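Endoglucanase (Clostridium thermocellum, PDB 2YIK) probably hydrolyses internal beta-1,4-glucosidic bonds of cellulose, as a family 9 glycoside hydrolase. Local coordinates at residues Met48-Ala53 and Tyr469-Ala474. Sequence-based numbering, arbitrary orientation.
Sequences MFFYDA and YVLYGA
F50 and L471 both extend their side chains with CG opposite the backbone N (chi1 175° and -172°), which brings the phenyl ring and the isobutyl group together at a slant between a short helix and an irregular loop. Both leucine methyls touch the ring, CD1 at 4.0 Å from F50 CD1 and CD2 at 4.1 Å from F50 CE1. L471 CD1 also packs against CB of A53, three residues after F50 on the helix, at 3.4 Å, closer than two methyls normally sit. A474 adds its methyl to the same ring, CB to F50 CD1 at 3.6 Å, and V497 also touches F50. F49 behaves differently: its ring leads off to an edge-to-face meeting with H153 of helix 151-167, leaving CB against Y472 O at 3.4 Å.

Directly bonded polar pairs are absent between 48-53 and 469-474; instead, one water donates to Y472 O (2.9 Å) and, weakly, to F49 O (3.0 Å), joining the two backbones through their carbonyls. The loop bends here through an inverse gamma turn centred on L471 and a type II beta turn from L471 to A474, whose third residue, G473, has the usual positive phi (80°). L471 also touches H452, next to the predicted active-site H451. The example illustrates how an irregular loop near a probable catalytic centre packs on an N-terminal helix in the (alpha/alpha)6-barrel catalytic domain of glycoside hydrolase family 9.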
ATOM      1  N   MET A  48     -11.702  -3.369   3.861  1.00 29.44           N
ATOM      2  CA  MET A  48     -10.589  -3.995   4.570  1.00 28.69           C
ATOM      3  C   MET A  48     -10.578  -5.512   4.566  1.00 27.93           C
ATOM      4  O   MET A  48      -9.528  -6.125   4.769  1.00 27.08           O
ATOM      5  CB  MET A  48     -10.514  -3.475   6.009  1.00 27.29           C
ATOM      6  CG  MET A  48     -10.050  -2.034   6.073  1.00 30.04           C
ATOM      7  SD  MET A  48     -10.043  -1.284   7.712  1.00 33.79           S
ATOM      8  CE  MET A  48     -11.689  -0.709   7.810  1.00 31.29           C
ATOM      9  N   PHE A  49     -11.729  -6.126   4.323  1.00 27.38           N
ATOM     10  CA  PHE A  49     -11.792  -7.581   4.321  1.00 27.99           C
ATOM     11  C   PHE A  49     -10.933  -8.248   3.266  1.00 27.35           C
ATOM     12  O   PHE A  49     -10.631  -9.433   3.382  1.00 27.57           O
ATOM     13  CB  PHE A  49     -13.242  -8.044   4.213  1.00 27.60           C
ATOM     14  CG  PHE A  49     -13.967  -7.981   5.514  1.00 28.54           C
ATOM     15  CD1 PHE A  49     -13.940  -9.059   6.398  1.00 29.14           C
ATOM     16  CD2 PHE A  49     -14.620  -6.817   5.894  1.00 27.83           C
ATOM     17  CE1 PHE A  49     -14.548  -8.965   7.650  1.00 30.02           C
ATOM     18  CE2 PHE A  49     -15.227  -6.713   7.132  1.00 27.75           C
ATOM     19  CZ  PHE A  49     -15.195  -7.790   8.015  1.00 29.30           C
ATOM     20  N   PHE A  50     -10.527  -7.500   2.246  1.00 26.25           N
ATOM     21  CA  PHE A  50      -9.669  -8.091   1.230  1.00 26.08           C
ATOM     22  C   PHE A  50      -8.346  -8.435   1.887  1.00 25.18           C
ATOM     23  O   PHE A  50      -7.709  -9.425   1.544  1.00 25.17           O
ATOM     24  CB  PHE A  50      -9.385  -7.131   0.073  1.00 25.70           C
ATOM     25  CG  PHE A  50      -8.396  -7.691  -0.916  1.00 25.84           C
ATOM     26  CD1 PHE A  50      -8.772  -8.695  -1.800  1.00 25.40           C
ATOM     27  CD2 PHE A  50      -7.077  -7.239  -0.939  1.00 25.79           C
ATOM     28  CE1 PHE A  50      -7.841  -9.271  -2.659  1.00 26.71           C
ATOM     29  CE2 PHE A  50      -6.141  -7.806  -1.791  1.00 25.66           C
ATOM     30  CZ  PHE A  50      -6.526  -8.812  -2.666  1.00 26.35           C
ATOM     31  N   TYR A  51      -7.932  -7.612   2.840  1.00 25.40           N
ATOM     32  CA  TYR A  51      -6.673  -7.860   3.510  1.00 25.44           C
ATOM     33  C   TYR A  51      -6.750  -9.126   4.352  1.00 25.77           C
ATOM     34  O   TYR A  51      -5.788  -9.892   4.403  1.00 25.09           O
ATOM     35  CB  TYR A  51      -6.276  -6.627   4.321  1.00 24.53           C
ATOM     36  CG  TYR A  51      -5.936  -5.482   3.393  1.00 25.20           C
ATOM     37  CD1 TYR A  51      -4.791  -5.529   2.593  1.00 24.84           C
ATOM     38  CD2 TYR A  51      -6.806  -4.402   3.235  1.00 24.38           C
ATOM     39  CE1 TYR A  51      -4.525  -4.531   1.650  1.00 26.11           C
ATOM     40  CE2 TYR A  51      -6.553  -3.402   2.297  1.00 25.64           C
ATOM     41  CZ  TYR A  51      -5.413  -3.473   1.503  1.00 24.85           C
ATOM     42  OH  TYR A  51      -5.185  -2.516   0.541  1.00 22.56           O
ATOM     43  N   ASP A  52      -7.896  -9.369   4.981  1.00 26.04           N
ATOM     44  CA  ASP A  52      -8.051 -10.583   5.773  1.00 26.80           C
ATOM     45  C   ASP A  52      -7.907 -11.799   4.864  1.00 27.26           C
ATOM     46  O   ASP A  52      -7.379 -12.834   5.276  1.00 27.59           O
ATOM     47  CB  ASP A  52      -9.423 -10.633   6.449  1.00 27.80           C
ATOM     48  CG  ASP A  52      -9.627  -9.509   7.438  1.00 29.69           C
ATOM     49  OD1 ASP A  52      -9.482  -8.336   7.032  1.00 29.97           O
ATOM     50  OD2 ASP A  52      -9.936  -9.798   8.617  1.00 29.25           O
ATOM     51  N   ALA A  53      -8.372 -11.668   3.623  1.00 27.60           N
ATOM     52  CA  ALA A  53      -8.309 -12.766   2.666  1.00 26.57           C
ATOM     53  C   ALA A  53      -6.899 -13.049   2.175  1.00 27.36           C
ATOM     54  O   ALA A  53      -6.633 -14.132   1.656  1.00 28.37           O
ATOM     55  CB  ALA A  53      -9.225 -12.480   1.480  1.00 25.40           C
ATOM     56  N   TYR A 469     -16.021 -19.165  -1.815  1.00 38.02           N
ATOM     57  CA  TYR A 469     -16.094 -18.092  -0.822  1.00 37.20           C
ATOM     58  C   TYR A 469     -16.180 -16.700  -1.437  1.00 35.31           C
ATOM     59  O   TYR A 469     -15.615 -16.438  -2.496  1.00 34.24           O
ATOM     60  CB  TYR A 469     -14.869 -18.163   0.087  1.00 39.09           C
ATOM     61  CG  TYR A 469     -14.624 -19.544   0.633  1.00 40.16           C
ATOM     62  CD1 TYR A 469     -15.468 -20.093   1.597  1.00 41.07           C
ATOM     63  CD2 TYR A 469     -13.561 -20.314   0.167  1.00 40.82           C
ATOM     64  CE1 TYR A 469     -15.255 -21.384   2.086  1.00 41.96           C
ATOM     65  CE2 TYR A 469     -13.342 -21.603   0.643  1.00 41.45           C
ATOM     66  CZ  TYR A 469     -14.190 -22.131   1.601  1.00 42.02           C
ATOM     67  OH  TYR A 469     -13.968 -23.410   2.072  1.00 41.87           O
ATOM     68  N   VAL A 470     -16.885 -15.809  -0.752  1.00 34.26           N
ATOM     69  CA  VAL A 470     -17.056 -14.437  -1.216  1.00 33.68           C
ATOM     70  C   VAL A 470     -15.922 -13.546  -0.706  1.00 33.66           C
ATOM     71  O   VAL A 470     -15.767 -13.349   0.502  1.00 32.50           O
ATOM     72  CB  VAL A 470     -18.406 -13.856  -0.736  1.00 33.21           C
ATOM     73  CG1 VAL A 470     -18.587 -12.441  -1.270  1.00 32.36           C
ATOM     74  CG2 VAL A 470     -19.558 -14.755  -1.200  1.00 32.51           C
ATOM     75  N   LEU A 471     -15.138 -13.017  -1.643  1.00 33.16           N
ATOM     76  CA  LEU A 471     -14.005 -12.141  -1.335  1.00 31.45           C
ATOM     77  C   LEU A 471     -14.516 -10.727  -1.051  1.00 30.79           C
ATOM     78  O   LEU A 471     -14.257  -9.797  -1.815  1.00 29.74           O
ATOM     79  CB  LEU A 471     -13.044 -12.125  -2.530  1.00 29.42           C
ATOM     80  CG  LEU A 471     -11.674 -11.442  -2.460  1.00 28.44           C
ATOM     81  CD1 LEU A 471     -10.749 -12.206  -1.505  1.00 25.44           C
ATOM     82  CD2 LEU A 471     -11.070 -11.404  -3.867  1.00 24.93           C
ATOM     83  N   TYR A 472     -15.235 -10.571   0.057  1.00 30.11           N
ATOM     84  CA  TYR A 472     -15.812  -9.282   0.448  1.00 29.53           C
ATOM     85  C   TYR A 472     -14.854  -8.101   0.401  1.00 30.71           C
ATOM     86  O   TYR A 472     -13.730  -8.187   0.897  1.00 29.92           O
ATOM     87  CB  TYR A 472     -16.393  -9.372   1.863  1.00 31.30           C
ATOM     88  CG  TYR A 472     -17.660 -10.185   1.976  1.00 32.05           C
ATOM     89  CD1 TYR A 472     -18.870  -9.687   1.492  1.00 31.22           C
ATOM     90  CD2 TYR A 472     -17.647 -11.457   2.550  1.00 33.06           C
ATOM     91  CE1 TYR A 472     -20.037 -10.430   1.577  1.00 34.51           C
ATOM     92  CE2 TYR A 472     -18.813 -12.220   2.638  1.00 34.04           C
ATOM     93  CZ  TYR A 472     -20.006 -11.698   2.152  1.00 35.76           C
ATOM     94  OH  TYR A 472     -21.170 -12.428   2.257  1.00 36.63           O
ATOM     95  N   GLY A 473     -15.311  -7.005  -0.208  1.00 29.84           N
ATOM     96  CA  GLY A 473     -14.522  -5.787  -0.269  1.00 28.24           C
ATOM     97  C   GLY A 473     -13.419  -5.636  -1.290  1.00 28.37           C
ATOM     98  O   GLY A 473     -12.797  -4.576  -1.368  1.00 27.80           O
ATOM     99  N   ALA A 474     -13.158  -6.675  -2.071  1.00 28.41           N
ATOM    100  CA  ALA A 474     -12.111  -6.586  -3.082  1.00 28.13           C
ATOM    101  C   ALA A 474     -12.546  -5.667  -4.227  1.00 28.48           C
ATOM    102  O   ALA A 474     -13.669  -5.774  -4.725  1.00 27.87           O
ATOM    103  CB  ALA A 474     -11.787  -7.972  -3.626  1.00 27.04           C
TER
HETATM  104  O   HOH W   1     -12.370 -10.675   1.237  1.00 30.11           O